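Glycoside hydrolase family 31 (Trueperella pyogenes, PDB 5I0F) degrades cycloalternan, probably by a retaining glycosidase mechanism that passes through a covalent glycosyl-enzyme intermediate in a TIM-barrel active site. Local coordinates at residues I619-A622 against R623-R627; A581-M585 against P586-Y590; A631-P634 against Y635-Q639; S308-M311 against E312-R316. All blocks are in the same frame, centred on the assembly; numbering follows the deposited sequence.

Contact 1 (I619-A622 against R623-R627)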
ATOM      1  N   ILE A 619      22.431   4.933  21.803  1.00 23.54           N
ATOM      2  CA  ILE A 619      21.962   6.310  22.033  1.00 24.03           C
ATOM      3  C   ILE A 619      22.964   7.294  21.392  1.00 23.67           C
ATOM      4  O   ILE A 619      22.552   8.178  20.645  1.00 22.66           O
ATOM      5  CB  ILE A 619      21.680   6.626  23.525  1.00 24.68           C
ATOM      6  CG1 ILE A 619      20.695   5.603  24.120  1.00 24.79           C
ATOM      7  CG2 ILE A 619      21.062   8.009  23.657  1.00 25.00           C
ATOM      8  CD1 ILE A 619      20.433   5.789  25.596  1.00 25.46           C
ATOM      9  N   ASP A 620      24.261   7.094  21.635  1.00 24.36           N
ATOM     10  CA  ASP A 620      25.313   7.913  20.990  1.00 25.10           C
ATOM     11  C   ASP A 620      25.244   7.800  19.466  1.00 24.71           C
ATOM     12  O   ASP A 620      25.411   8.790  18.764  1.00 23.90           O
ATOM     13  CB  ASP A 620      26.725   7.512  21.453  1.00 26.50           C
ATOM     14  CG  ASP A 620      27.131   8.138  22.795  1.00 28.02           C
ATOM     15  OD1 ASP A 620      26.416   8.983  23.399  1.00 27.67           O
ATOM     16  OD2 ASP A 620      28.236   7.788  23.266  1.00 31.09           O
ATOM     17  N   LEU A 621      24.977   6.595  18.957  1.00 24.84           N
ATOM     18  CA  LEU A 621      24.814   6.412  17.503  1.00 25.36           C
ATOM     19  C   LEU A 621      23.639   7.208  16.942  1.00 23.64           C
ATOM     20  O   LEU A 621      23.762   7.806  15.883  1.00 22.97           O
ATOM     21  CB  LEU A 621      24.645   4.935  17.142  1.00 26.75           C
ATOM     22  CG  LEU A 621      25.394   4.488  15.897  1.00 28.96           C
ATOM     23  CD1 LEU A 621      26.924   4.601  16.116  1.00 30.17           C
ATOM     24  CD2 LEU A 621      25.020   3.058  15.508  1.00 28.68           C
ATOM     25  N   ALA A 622      22.507   7.203  17.637  1.00 22.72           N
ATOM     26  CA  ALA A 622      21.359   7.982  17.211  1.00 22.66           C
ATOM     27  C   ALA A 622      21.643   9.491  17.252  1.00 23.14           C
ATOM     28  O   ALA A 622      21.224  10.220  16.348  1.00 22.70           O
ATOM     29  CB  ALA A 622      20.141   7.648  18.044  1.00 22.32           C
ATOM     30  N   ARG A 623      22.378   9.943  18.279  1.00 23.73           N
ATOM     31  CA  ARG A 623      22.846  11.334  18.339  1.00 24.74           C
ATOM     32  C   ARG A 623      23.663  11.676  17.096  1.00 24.42           C
ATOM     33  O   ARG A 623      23.391  12.679  16.429  1.00 23.70           O
ATOM     34  CB  ARG A 623      23.689  11.605  19.613  1.00 26.23           C
ATOM     35  CG  ARG A 623      22.912  12.074  20.835  1.00 27.58           C
ATOM     36  CD  ARG A 623      23.830  12.545  21.980  1.00 28.61           C
ATOM     37  NE  ARG A 623      24.304  11.419  22.798  1.00 30.01           N
ATOM     38  CZ  ARG A 623      23.626  10.829  23.788  1.00 31.27           C
ATOM     39  NH1 ARG A 623      24.174   9.810  24.454  1.00 33.50           N
ATOM     40  NH2 ARG A 623      22.417  11.230  24.147  1.00 31.69           N
ATOM     41  N   HIS A 624      24.654  10.828  16.798  1.00 24.53           N
ATOM     42  CA  HIS A 624      25.539  10.985  15.632  1.00 25.23           C
ATOM     43  C   HIS A 624      24.760  11.081  14.314  1.00 23.75           C
ATOM     44  O   HIS A 624      24.917  12.043  13.555  1.00 22.90           O
ATOM     45  CB  HIS A 624      26.556   9.822  15.608  1.00 26.83           C
ATOM     46  CG  HIS A 624      27.293   9.652  14.317  1.00 28.26           C
ATOM     47  ND1 HIS A 624      28.195  10.577  13.841  1.00 29.41           N
ATOM     48  CD2 HIS A 624      27.295   8.632  13.427  1.00 29.00           C
ATOM     49  CE1 HIS A 624      28.698  10.154  12.694  1.00 30.11           C
ATOM     50  NE2 HIS A 624      28.173   8.970  12.423  1.00 29.76           N
ATOM     51  N   TYR A 625      23.921  10.091  14.039  1.00 22.57           N
ATOM     52  CA  TYR A 625      23.158  10.108  12.789  1.00 21.92           C
ATOM     53  C   TYR A 625      22.087  11.207  12.737  1.00 21.67           C
ATOM     54  O   TYR A 625      21.802  11.721  11.643  1.00 21.38           O
ATOM     55  CB  TYR A 625      22.591   8.720  12.469  1.00 21.42           C
ATOM     56  CG  TYR A 625      23.675   7.776  11.968  1.00 21.75           C
ATOM     57  CD1 TYR A 625      24.350   8.029  10.751  1.00 22.19           C
ATOM     58  CD2 TYR A 625      24.028   6.651  12.689  1.00 22.01           C
ATOM     59  CE1 TYR A 625      25.334   7.166  10.269  1.00 22.47           C
ATOM     60  CE2 TYR A 625      25.021   5.789  12.227  1.00 22.65           C
ATOM     61  CZ  TYR A 625      25.691   6.060  11.034  1.00 22.75           C
ATOM     62  OH  TYR A 625      26.666   5.179  10.584  1.00 24.12           O
ATOM     63  N   THR A 626      21.522  11.600  13.879  1.00 21.61           N
ATOM     64  CA  THR A 626      20.563  12.712  13.868  1.00 22.37           C
ATOM     65  C   THR A 626      21.285  14.043  13.620  1.00 23.18           C
ATOM     66  O   THR A 626      20.734  14.894  12.928  1.00 22.90           O
ATOM     67  CB  THR A 626      19.578  12.705  15.060  1.00 22.69           C
ATOM     68  OG1 THR A 626      18.899  11.439  15.119  1.00 22.56           O
ATOM     69  CG2 THR A 626      18.500  13.740  14.883  1.00 23.01           C
ATOM     70  N   ARG A 627      22.527  14.199  14.099  1.00 23.85           N
ATOM     71  CA  ARG A 627      23.351  15.341  13.698  1.00 25.32           C
ATOM     72  C   ARG A 627      23.595  15.334  12.185  1.00 23.66           C
ATOM     73  O   ARG A 627      23.515  16.380  11.550  1.00 23.48           O
ATOM     74  CB  ARG A 627      24.726  15.380  14.426  1.00 28.28           C
ATOM     75  CG  ARG A 627      24.713  15.972  15.824  1.00 31.31           C
ATOM     76  CD  ARG A 627      26.126  16.134  16.417  1.00 34.11           C
ATOM     77  NE  ARG A 627      26.858  14.847  16.555  1.00 37.15           N
ATOM     78  CZ  ARG A 627      26.970  14.102  17.674  1.00 38.06           C
ATOM     79  NH1 ARG A 627      26.429  14.483  18.840  1.00 39.80           N
ATOM     80  NH2 ARG A 627      27.646  12.959  17.632  1.00 37.66           N
TER
HETATM   81  O   HOH W   1      27.532  10.637  19.212  1.00 36.56           O
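Asp620 and Arg623 form a salt bridge three residues apart on one helix. Arg623 NH1 donates to Asp620 OD1 at 2.6 Å and meets that oxygen nearly along its C-O axis. The carboxylate and guanidinium planes stand 70° apart, and OD1 alone carries the bridge. Asp620 OD1 lies at the guanidinium edge, in its plane, and Arg623 NE adds a weak second bond to it at 3.3 Å. A bend at chi3 (-83°) turns the Arg623 chain back along the helix. This also brings Arg623 NH2 to 3.5 Å from Ile619 CG2, while Glu320 takes a second salt bridge from NH2.

Leu621 and Tyr625, four residues apart, lie side by side and point the same way, with Leu621 CG 3.9 Å from Tyr625 CE2. Two donors grip Ala622 O: Thr626 N at 2.8 Å and Thr626 OG1 at 2.9 Å reach it from opposite faces of the carbonyl plane. A water joins Asp620 O to Arg627 NH2.

Tyr625 OH and His624 NE2 bond to the backbone oxygens of Trp720 and Asp721. Leu621 and Tyr625 pack on helix 572-583, and Ile619 and Ala622 pack on helix 606-613.

Contact 2 (A581-M585 against P586-Y590)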
ATOM      1  N   ALA A 581      20.997   4.000   7.474  1.00 18.92           N
ATOM      2  CA  ALA A 581      20.401   4.024   6.151  1.00 18.73           C
ATOM      3  C   ALA A 581      19.274   5.026   6.061  1.00 18.45           C
ATOM      4  O   ALA A 581      19.198   5.774   5.064  1.00 18.06           O
ATOM      5  CB  ALA A 581      19.900   2.645   5.753  1.00 18.56           C
ATOM      6  N   ALA A 582      18.398   5.012   7.078  1.00 18.44           N
ATOM      7  CA  ALA A 582      17.240   5.892   7.121  1.00 18.56           C
ATOM      8  C   ALA A 582      17.638   7.364   7.091  1.00 18.73           C
ATOM      9  O   ALA A 582      16.880   8.200   6.582  1.00 18.89           O
ATOM     10  CB  ALA A 582      16.377   5.588   8.352  1.00 18.73           C
ATOM     11  N   THR A 583      18.826   7.672   7.617  1.00 18.44           N
ATOM     12  CA  THR A 583      19.390   9.023   7.597  1.00 18.48           C
ATOM     13  C   THR A 583      19.554   9.571   6.170  1.00 18.62           C
ATOM     14  O   THR A 583      19.498  10.792   5.956  1.00 18.77           O
ATOM     15  CB  THR A 583      20.730   9.034   8.382  1.00 19.05           C
ATOM     16  OG1 THR A 583      20.469   8.647   9.729  1.00 19.03           O
ATOM     17  CG2 THR A 583      21.408  10.390   8.404  1.00 19.61           C
ATOM     18  N   PHE A 584      19.767   8.681   5.200  1.00 18.67           N
ATOM     19  CA  PHE A 584      19.951   9.051   3.801  1.00 18.83           C
ATOM     20  C   PHE A 584      18.778   8.601   2.909  1.00 19.02           C
ATOM     21  O   PHE A 584      18.999   8.181   1.770  1.00 19.73           O
ATOM     22  CB  PHE A 584      21.276   8.462   3.282  1.00 19.15           C
ATOM     23  CG  PHE A 584      22.478   9.050   3.954  1.00 19.36           C
ATOM     24  CD1 PHE A 584      22.957   8.526   5.142  1.00 19.38           C
ATOM     25  CD2 PHE A 584      23.081  10.177   3.431  1.00 19.84           C
ATOM     26  CE1 PHE A 584      24.045   9.105   5.777  1.00 19.94           C
ATOM     27  CE2 PHE A 584      24.182  10.759   4.060  1.00 20.15           C
ATOM     28  CZ  PHE A 584      24.657  10.219   5.235  1.00 20.01           C
ATOM     29  N   MET A 585      17.558   8.720   3.432  1.00 18.45           N
ATOM     30  CA  MET A 585      16.324   8.493   2.697  1.00 18.64           C
ATOM     31  C   MET A 585      15.386   9.676   2.848  1.00 18.05           C
ATOM     32  O   MET A 585      15.610  10.524   3.717  1.00 17.76           O
ATOM     33  CB  MET A 585      15.660   7.193   3.169  1.00 18.90           C
ATOM     34  CG  MET A 585      16.474   5.958   2.800  1.00 19.83           C
ATOM     35  SD  MET A 585      15.889   4.403   3.515  1.00 19.79           S
ATOM     36  CE  MET A 585      17.225   3.300   3.092  1.00 20.24           C
ATOM     37  N   PRO A 586      14.333   9.759   1.995  1.00 18.01           N
ATOM     38  CA  PRO A 586      13.532  11.004   1.987  1.00 18.05           C
ATOM     39  C   PRO A 586      12.843  11.340   3.323  1.00 17.98           C
ATOM     40  O   PRO A 586      13.017  12.449   3.818  1.00 17.91           O
ATOM     41  CB  PRO A 586      12.521  10.769   0.855  1.00 17.79           C
ATOM     42  CG  PRO A 586      13.195   9.753  -0.037  1.00 18.38           C
ATOM     43  CD  PRO A 586      13.941   8.853   0.896  1.00 18.00           C
ATOM     44  N   ILE A 587      12.166  10.351   3.926  1.00 17.90           N
ATOM     45  CA  ILE A 587      11.511  10.511   5.223  1.00 17.85           C
ATOM     46  C   ILE A 587      12.125   9.526   6.202  1.00 17.93           C
ATOM     47  O   ILE A 587      12.191   8.313   5.930  1.00 17.00           O
ATOM     48  CB  ILE A 587       9.994  10.289   5.151  1.00 17.93           C
ATOM     49  CG1 ILE A 587       9.357  11.183   4.072  1.00 18.63           C
ATOM     50  CG2 ILE A 587       9.344  10.484   6.508  1.00 17.93           C
ATOM     51  CD1 ILE A 587       9.473  12.659   4.316  1.00 19.26           C
ATOM     52  N   MET A 588      12.616  10.077   7.309  1.00 17.87           N
ATOM     53  CA  MET A 588      13.315   9.327   8.351  1.00 18.12           C
ATOM     54  C   MET A 588      12.402   9.219   9.572  1.00 18.01           C
ATOM     55  O   MET A 588      12.055  10.240  10.185  1.00 18.18           O
ATOM     56  CB  MET A 588      14.620  10.046   8.713  1.00 18.79           C
ATOM     57  CG  MET A 588      15.426   9.326   9.777  1.00 18.90           C
ATOM     58  SD  MET A 588      16.813  10.342  10.326  1.00 19.99           S
ATOM     59  CE  MET A 588      17.666   9.120  11.322  1.00 19.93           C
ATOM     60  N   GLN A 589      12.033   7.996   9.943  1.00 17.58           N
ATOM     61  CA  GLN A 589      11.008   7.771  10.944  1.00 17.46           C
ATOM     62  C   GLN A 589      11.177   6.446  11.658  1.00 17.05           C
ATOM     63  O   GLN A 589      11.402   5.412  11.011  1.00 16.37           O
ATOM     64  CB  GLN A 589       9.637   7.783  10.241  1.00 17.93           C
ATOM     65  CG  GLN A 589       8.410   7.567  11.130  1.00 18.43           C
ATOM     66  CD  GLN A 589       7.607   6.295  10.843  1.00 19.25           C
ATOM     67  OE1 GLN A 589       6.420   6.222  11.159  1.00 19.27           O
ATOM     68  NE2 GLN A 589       8.245   5.290  10.242  1.00 19.86           N
ATOM     69  N   TYR A 590      11.018   6.461  12.974  1.00 16.63           N
ATOM     70  CA  TYR A 590      10.907   5.205  13.752  1.00 16.73           C
ATOM     71  C   TYR A 590       9.471   5.040  14.253  1.00 16.39           C
ATOM     72  O   TYR A 590       8.762   6.018  14.463  1.00 15.89           O
ATOM     73  CB  TYR A 590      11.944   5.125  14.878  1.00 17.30           C
ATOM     74  CG  TYR A 590      11.694   6.029  16.076  1.00 17.34           C
ATOM     75  CD1 TYR A 590      10.766   5.671  17.062  1.00 17.08           C
ATOM     76  CD2 TYR A 590      12.420   7.222  16.247  1.00 17.57           C
ATOM     77  CE1 TYR A 590      10.548   6.493  18.168  1.00 17.26           C
ATOM     78  CE2 TYR A 590      12.214   8.039  17.349  1.00 17.59           C
ATOM     79  CZ  TYR A 590      11.285   7.682  18.306  1.00 17.19           C
ATOM     80  OH  TYR A 590      11.091   8.498  19.397  1.00 16.47           O
TER
HETATM   81  O   HOH W   2      14.340   6.766   6.147  1.00 27.80           O
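From the end of helix 572-583 the chain turns through Phe584, Met585 and Pro586 into the weakly bonded strand 587-590, so that the CA atoms of Ala582 and Met588 lie 5.4 Å apart. The Met588 side chain bridges the two segments. Its CG is anti to the backbone N (chi1 -179°) and the chain stays extended beyond it, which carries the thioether back alongside the end of the helix. Met588 CG lies 4.1 Å from Ala582 CB. The terminal Met588 CE lies 3.3 Å from Thr583 OG1, and the two side chains run side by side in the same direction. Thr583 OG1 is hydrogen-bonded to Phe579 O one turn earlier.

At the turn, Met585 CB sits 3.3 Å from Pro586 CD, closer than usual for two carbons. No direct hydrogen bond crosses between the segments. A water lies between Ala582 O, at 2.9 Å, and Ile587 O, at 2.7 Å.

Arg629 of helix 617-646 bonds to the carbonyl oxygens of Thr583, Met585 and Pro586, which ties the turn to that helix. The contact closes the beta-alpha-beta unit of strand 558-561, helix 572-583 and strand 587-590. The last of these strands pairs with strand 297-300 to shut the barrel.

Contact 3 (A631-P634 against Y635-Q639); sequences ALRP and YLVAQ
This contact spans about two turns of the long helix 617-646 and includes the point where Pro634 interrupts its backbone bonding. The proline N has no hydrogen to give to the turn before, and the helix is kinked there. Regular bonding continues beyond it. Leu636 N donates to Leu632 O at 2.9 Å and Val637 N to Arg633 O at 2.9 Å. Ala638 N reaches Pro634 O at 3.0 Å.

Leu632 meets two side chains of the following turn. Leu632 CB lies 4.3 Å from Leu636 CD1, and Leu632 CD2 approaches Tyr635 CD2 obliquely at 4.4 Å. With chi1 at -177°, the Tyr635 ring is set opposite its own N and leans onward along the helix, to Gln639. There Gln639 CG covers one ring face, off centre toward the rim, and the phenol OH is hydrogen-bonded to Leu673 O and to Glu676 N.

Arg633 crosses Val637 at an angle, with Arg633 CG 4.2 Å from Val637 CG2. The Arg633 guanidinium forms salt bridges with Glu292 through NH1 and Glu630 through NH2. Leu632 and Tyr635 both rest on Leu677 of strand 677-679. The arrangement is that of a proline-kinked alpha helix, here packed against the C-terminal beta domain of the family 31 enzyme.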
ATOM      1  N   ALA A 631      22.368  18.172   9.431  1.00 23.11           N
ATOM      2  CA  ALA A 631      23.292  18.732   8.434  1.00 23.84           C
ATOM      3  C   ALA A 631      22.851  18.499   6.981  1.00 24.23           C
ATOM      4  O   ALA A 631      23.188  19.301   6.101  1.00 24.20           O
ATOM      5  CB  ALA A 631      24.698  18.168   8.632  1.00 24.32           C
ATOM      6  N   LEU A 632      22.126  17.402   6.732  1.00 23.73           N
ATOM      7  CA  LEU A 632      21.575  17.116   5.412  1.00 24.48           C
ATOM      8  C   LEU A 632      20.361  17.940   5.052  1.00 24.60           C
ATOM      9  O   LEU A 632      19.980  17.949   3.892  1.00 24.40           O
ATOM     10  CB  LEU A 632      21.161  15.647   5.287  1.00 24.96           C
ATOM     11  CG  LEU A 632      22.234  14.611   5.093  1.00 26.04           C
ATOM     12  CD1 LEU A 632      21.575  13.230   5.250  1.00 26.36           C
ATOM     13  CD2 LEU A 632      22.905  14.748   3.730  1.00 26.64           C
ATOM     14  N   ARG A 633      19.733  18.628   6.001  1.00 24.94           N
ATOM     15  CA  ARG A 633      18.462  19.298   5.691  1.00 26.11           C
ATOM     16  C   ARG A 633      18.528  20.241   4.477  1.00 25.38           C
ATOM     17  O   ARG A 633      17.661  20.146   3.618  1.00 24.94           O
ATOM     18  CB  ARG A 633      17.856  20.057   6.875  1.00 27.81           C
ATOM     19  CG  ARG A 633      16.402  20.409   6.552  1.00 30.35           C
ATOM     20  CD  ARG A 633      15.474  20.659   7.714  1.00 31.93           C
ATOM     21  NE  ARG A 633      15.649  19.807   8.899  1.00 32.90           N
ATOM     22  CZ  ARG A 633      14.820  19.856   9.943  1.00 34.41           C
ATOM     23  NH1 ARG A 633      13.759  20.661   9.915  1.00 35.04           N
ATOM     24  NH2 ARG A 633      15.040  19.099  11.022  1.00 34.07           N
ATOM     25  N   PRO A 634      19.537  21.140   4.415  1.00 24.95           N
ATOM     26  CA  PRO A 634      19.608  22.047   3.257  1.00 24.83           C
ATOM     27  C   PRO A 634      19.757  21.295   1.933  1.00 23.92           C
ATOM     28  O   PRO A 634      19.190  21.713   0.938  1.00 24.27           O
ATOM     29  CB  PRO A 634      20.836  22.918   3.513  1.00 25.87           C
ATOM     30  CG  PRO A 634      21.332  22.565   4.877  1.00 26.15           C
ATOM     31  CD  PRO A 634      20.577  21.418   5.426  1.00 25.44           C
ATOM     32  N   TYR A 635      20.505  20.199   1.934  1.00 22.88           N
ATOM     33  CA  TYR A 635      20.647  19.341   0.757  1.00 22.42           C
ATOM     34  C   TYR A 635      19.305  18.689   0.356  1.00 22.00           C
ATOM     35  O   TYR A 635      18.948  18.676  -0.823  1.00 21.88           O
ATOM     36  CB  TYR A 635      21.702  18.254   1.018  1.00 22.30           C
ATOM     37  CG  TYR A 635      21.956  17.357  -0.176  1.00 22.12           C
ATOM     38  CD1 TYR A 635      22.714  17.803  -1.274  1.00 22.68           C
ATOM     39  CD2 TYR A 635      21.431  16.061  -0.223  1.00 21.45           C
ATOM     40  CE1 TYR A 635      22.938  16.984  -2.376  1.00 22.45           C
ATOM     41  CE2 TYR A 635      21.660  15.238  -1.315  1.00 21.31           C
ATOM     42  CZ  TYR A 635      22.399  15.700  -2.392  1.00 21.86           C
ATOM     43  OH  TYR A 635      22.582  14.860  -3.463  1.00 21.80           O
ATOM     44  N   LEU A 636      18.597  18.133   1.330  1.00 21.54           N
ATOM     45  CA  LEU A 636      17.302  17.503   1.070  1.00 21.33           C
ATOM     46  C   LEU A 636      16.301  18.526   0.508  1.00 21.61           C
ATOM     47  O   LEU A 636      15.581  18.236  -0.452  1.00 21.02           O
ATOM     48  CB  LEU A 636      16.734  16.867   2.337  1.00 21.19           C
ATOM     49  CG  LEU A 636      17.450  15.633   2.879  1.00 21.59           C
ATOM     50  CD1 LEU A 636      17.020  15.302   4.298  1.00 21.37           C
ATOM     51  CD2 LEU A 636      17.193  14.437   1.977  1.00 21.99           C
ATOM     52  N   VAL A 637      16.266  19.712   1.110  1.00 21.51           N
ATOM     53  CA  VAL A 637      15.375  20.778   0.650  1.00 22.15           C
ATOM     54  C   VAL A 637      15.713  21.193  -0.799  1.00 22.31           C
ATOM     55  O   VAL A 637      14.803  21.282  -1.648  1.00 21.69           O
ATOM     56  CB  VAL A 637      15.412  22.006   1.596  1.00 22.42           C
ATOM     57  CG1 VAL A 637      14.730  23.223   0.977  1.00 23.29           C
ATOM     58  CG2 VAL A 637      14.748  21.687   2.919  1.00 22.16           C
ATOM     59  N   ALA A 638      16.991  21.442  -1.088  1.00 22.73           N
ATOM     60  CA  ALA A 638      17.383  21.899  -2.428  1.00 23.75           C
ATOM     61  C   ALA A 638      17.186  20.804  -3.497  1.00 23.53           C
ATOM     62  O   ALA A 638      16.685  21.089  -4.597  1.00 23.71           O
ATOM     63  CB  ALA A 638      18.813  22.409  -2.445  1.00 24.73           C
ATOM     64  N   GLN A 639      17.564  19.569  -3.175  1.00 22.37           N
ATOM     65  CA  GLN A 639      17.463  18.475  -4.146  1.00 22.70           C
ATOM     66  C   GLN A 639      15.996  18.129  -4.447  1.00 22.47           C
ATOM     67  O   GLN A 639      15.654  17.843  -5.601  1.00 22.18           O
ATOM     68  CB  GLN A 639      18.206  17.236  -3.668  1.00 22.40           C
ATOM     69  CG  GLN A 639      19.721  17.416  -3.645  1.00 23.30           C
ATOM     70  CD  GLN A 639      20.285  17.627  -5.037  1.00 24.31           C
ATOM     71  OE1 GLN A 639      19.925  16.914  -5.980  1.00 23.94           O
ATOM     72  NE2 GLN A 639      21.165  18.601  -5.175  1.00 25.37           N
TER

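Contact 4 (S308-M311 against E312-R316)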
ATOM      1  N   SER A 308       0.750  12.409  28.725  1.00 20.58           N
ATOM      2  CA  SER A 308       1.933  12.121  29.518  1.00 21.88           C
ATOM      3  C   SER A 308       2.954  11.263  28.776  1.00 21.22           C
ATOM      4  O   SER A 308       4.155  11.560  28.799  1.00 20.80           O
ATOM      5  CB  SER A 308       1.536  11.422  30.827  1.00 23.15           C
ATOM      6  OG  SER A 308       2.664  11.256  31.645  1.00 25.92           O
ATOM      7  N   LEU A 309       2.494  10.196  28.124  1.00 20.87           N
ATOM      8  CA  LEU A 309       3.430   9.322  27.392  1.00 20.97           C
ATOM      9  C   LEU A 309       4.093  10.020  26.199  1.00 20.67           C
ATOM     10  O   LEU A 309       5.276   9.811  25.945  1.00 20.79           O
ATOM     11  CB  LEU A 309       2.755   8.030  26.963  1.00 21.42           C
ATOM     12  CG  LEU A 309       2.448   7.086  28.121  1.00 22.27           C
ATOM     13  CD1 LEU A 309       1.377   6.074  27.718  1.00 22.97           C
ATOM     14  CD2 LEU A 309       3.714   6.391  28.617  1.00 23.57           C
ATOM     15  N   VAL A 310       3.344  10.861  25.484  1.00 20.07           N
ATOM     16  CA  VAL A 310       3.899  11.595  24.343  1.00 20.01           C
ATOM     17  C   VAL A 310       4.971  12.568  24.838  1.00 20.93           C
ATOM     18  O   VAL A 310       6.115  12.580  24.331  1.00 21.48           O
ATOM     19  CB  VAL A 310       2.821  12.345  23.532  1.00 19.52           C
ATOM     20  CG1 VAL A 310       3.465  13.260  22.503  1.00 19.51           C
ATOM     21  CG2 VAL A 310       1.870  11.364  22.852  1.00 19.15           C
ATOM     22  N   MET A 311       4.614  13.350  25.841  1.00 21.47           N
ATOM     23  CA  MET A 311       5.505  14.386  26.323  1.00 22.60           C
ATOM     24  C   MET A 311       6.760  13.812  26.971  1.00 23.01           C
ATOM     25  O   MET A 311       7.819  14.409  26.841  1.00 23.33           O
ATOM     26  CB  MET A 311       4.763  15.320  27.272  1.00 22.91           C
ATOM     27  CG  MET A 311       3.681  16.124  26.582  1.00 23.22           C
ATOM     28  SD  MET A 311       4.258  17.149  25.208  1.00 24.25           S
ATOM     29  CE  MET A 311       5.163  18.418  26.077  1.00 24.96           C
ATOM     30  N   GLU A 312       6.647  12.660  27.639  1.00 23.61           N
ATOM     31  CA  GLU A 312       7.819  11.968  28.201  1.00 24.77           C
ATOM     32  C   GLU A 312       8.878  11.678  27.112  1.00 23.75           C
ATOM     33  O   GLU A 312      10.089  11.882  27.322  1.00 23.31           O
ATOM     34  CB  GLU A 312       7.407  10.662  28.917  1.00 26.79           C
ATOM     35  CG  GLU A 312       8.575   9.739  29.303  1.00 29.39           C
ATOM     36  CD  GLU A 312       8.160   8.416  29.946  1.00 32.71           C
ATOM     37  OE1 GLU A 312       7.000   7.968  29.772  1.00 33.71           O
ATOM     38  OE2 GLU A 312       9.025   7.793  30.625  1.00 36.83           O
ATOM     39  N   GLN A 313       8.418  11.197  25.964  1.00 22.51           N
ATOM     40  CA  GLN A 313       9.306  10.896  24.864  1.00 22.41           C
ATOM     41  C   GLN A 313       9.885  12.140  24.194  1.00 21.75           C
ATOM     42  O   GLN A 313      11.071  12.151  23.868  1.00 20.36           O
ATOM     43  CB  GLN A 313       8.611   9.993  23.853  1.00 22.60           C
ATOM     44  CG  GLN A 313       8.217   8.630  24.454  1.00 23.23           C
ATOM     45  CD  GLN A 313       9.363   7.876  25.085  1.00 24.93           C
ATOM     46  OE1 GLN A 313      10.527   7.953  24.653  1.00 25.31           O
ATOM     47  NE2 GLN A 313       9.048   7.156  26.148  1.00 26.65           N
ATOM     48  N   MET A 314       9.073  13.197  24.064  1.00 21.79           N
ATOM     49  CA  MET A 314       9.573  14.466  23.522  1.00 22.55           C
ATOM     50  C   MET A 314      10.613  15.079  24.475  1.00 22.92           C
ATOM     51  O   MET A 314      11.654  15.560  24.029  1.00 22.52           O
ATOM     52  CB  MET A 314       8.436  15.444  23.239  1.00 23.02           C
ATOM     53  CG  MET A 314       7.392  14.941  22.238  1.00 23.12           C
ATOM     54  SD  MET A 314       8.080  14.556  20.624  1.00 23.61           S
ATOM     55  CE  MET A 314       8.396  12.808  20.790  1.00 23.37           C
ATOM     56  N   ASP A 315      10.361  15.023  25.783  1.00 23.90           N
ATOM     57  CA  ASP A 315      11.351  15.516  26.760  1.00 24.90           C
ATOM     58  C   ASP A 315      12.636  14.661  26.690  1.00 24.10           C
ATOM     59  O   ASP A 315      13.736  15.190  26.790  1.00 23.44           O
ATOM     60  CB  ASP A 315      10.806  15.528  28.196  1.00 26.39           C
ATOM     61  CG  ASP A 315       9.671  16.526  28.407  1.00 28.15           C
ATOM     62  OD1 ASP A 315       9.427  17.433  27.543  1.00 30.25           O
ATOM     63  OD2 ASP A 315       9.000  16.407  29.462  1.00 28.85           O
ATOM     64  N   ARG A 316      12.496  13.356  26.484  1.00 23.03           N
ATOM     65  CA  ARG A 316      13.681  12.492  26.386  1.00 23.61           C
ATOM     66  C   ARG A 316      14.521  12.820  25.143  1.00 22.58           C
ATOM     67  O   ARG A 316      15.735  12.933  25.240  1.00 22.20           O
ATOM     68  CB  ARG A 316      13.313  11.019  26.465  1.00 24.09           C
ATOM     69  CG  ARG A 316      14.500  10.071  26.586  1.00 25.81           C
ATOM     70  CD  ARG A 316      15.187  10.149  27.935  1.00 27.09           C
ATOM     71  NE  ARG A 316      16.297   9.200  28.040  1.00 28.22           N
ATOM     72  CZ  ARG A 316      16.201   7.927  28.436  1.00 28.98           C
ATOM     73  NH1 ARG A 316      17.297   7.178  28.477  1.00 29.96           N
ATOM     74  NH2 ARG A 316      15.037   7.389  28.804  1.00 29.37           N
TER
HETATM   75  O   HOH W   3       4.970   9.401  31.175  1.00 47.27           O
HETATM   76  O   HOH W   4       6.345   7.294  27.000  1.00 29.16           O
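The first torsion of Glu312 (chi1 169°) points its chain away from its own N, and the extended chain runs beside Leu309 in the same direction. Gln313 instead bends at chi2 (-55°), which puts Gln313 NE2 within reach of a water that Leu309 O also holds. These two shapes set up a water-mediated network. That water donates to Leu309 O and to Glu312 OE1, both at 2.9 Å, and accepts from Gln313 NE2 at 2.8 Å. A second water donates to Glu312 OE1 and also bonds to Ser308 OG. Glu312 OE1 thus receives two waters, and it also lies 3.8 Å from Leu309 CD2.

Leu309 O takes a bond from the water as well as a weak one (3.4 Å) from Gln313 N. The next backbone bond is shorter, with Met314 N 3.0 Å from Val310 O. Val310 CG1 and Met314 CG touch at 4.3 Å on the buried side, where both side chains pack on strand 326-329.

Gln313 OE1 bonds to Trp607 NE1, and Asp315 forms a salt bridge with Arg380. Helix 307-320 is thus the amphipathic crossover helix of a beta-alpha-beta unit, linking strands 297-300 and 326-329 of the TIM barrel.

In the fold
The four contacts lie on the helical outer layer of the TIM barrel and at its closing strand. Contacts 1 and 3 follow one another on helix 617-646, with centres about 18 Å apart. The centre of contact 2 is about 13 Å from each of theirs, and it touches both: Thr583 OG1 lies 3.5 Å from Tyr625 CB, and Phe584 CE2 lies 3.8 Å from Leu632 CD1. Contact 4 touches none of the others; its nearest atoms are about 4 Å from contact 1 and about 13 Å from contact 3. The Ile587 side chain is about 13 Å from a bound beta-D-glucopyranose and that of Val310 about 12 Å from a bound alpha-D-glucopyranose.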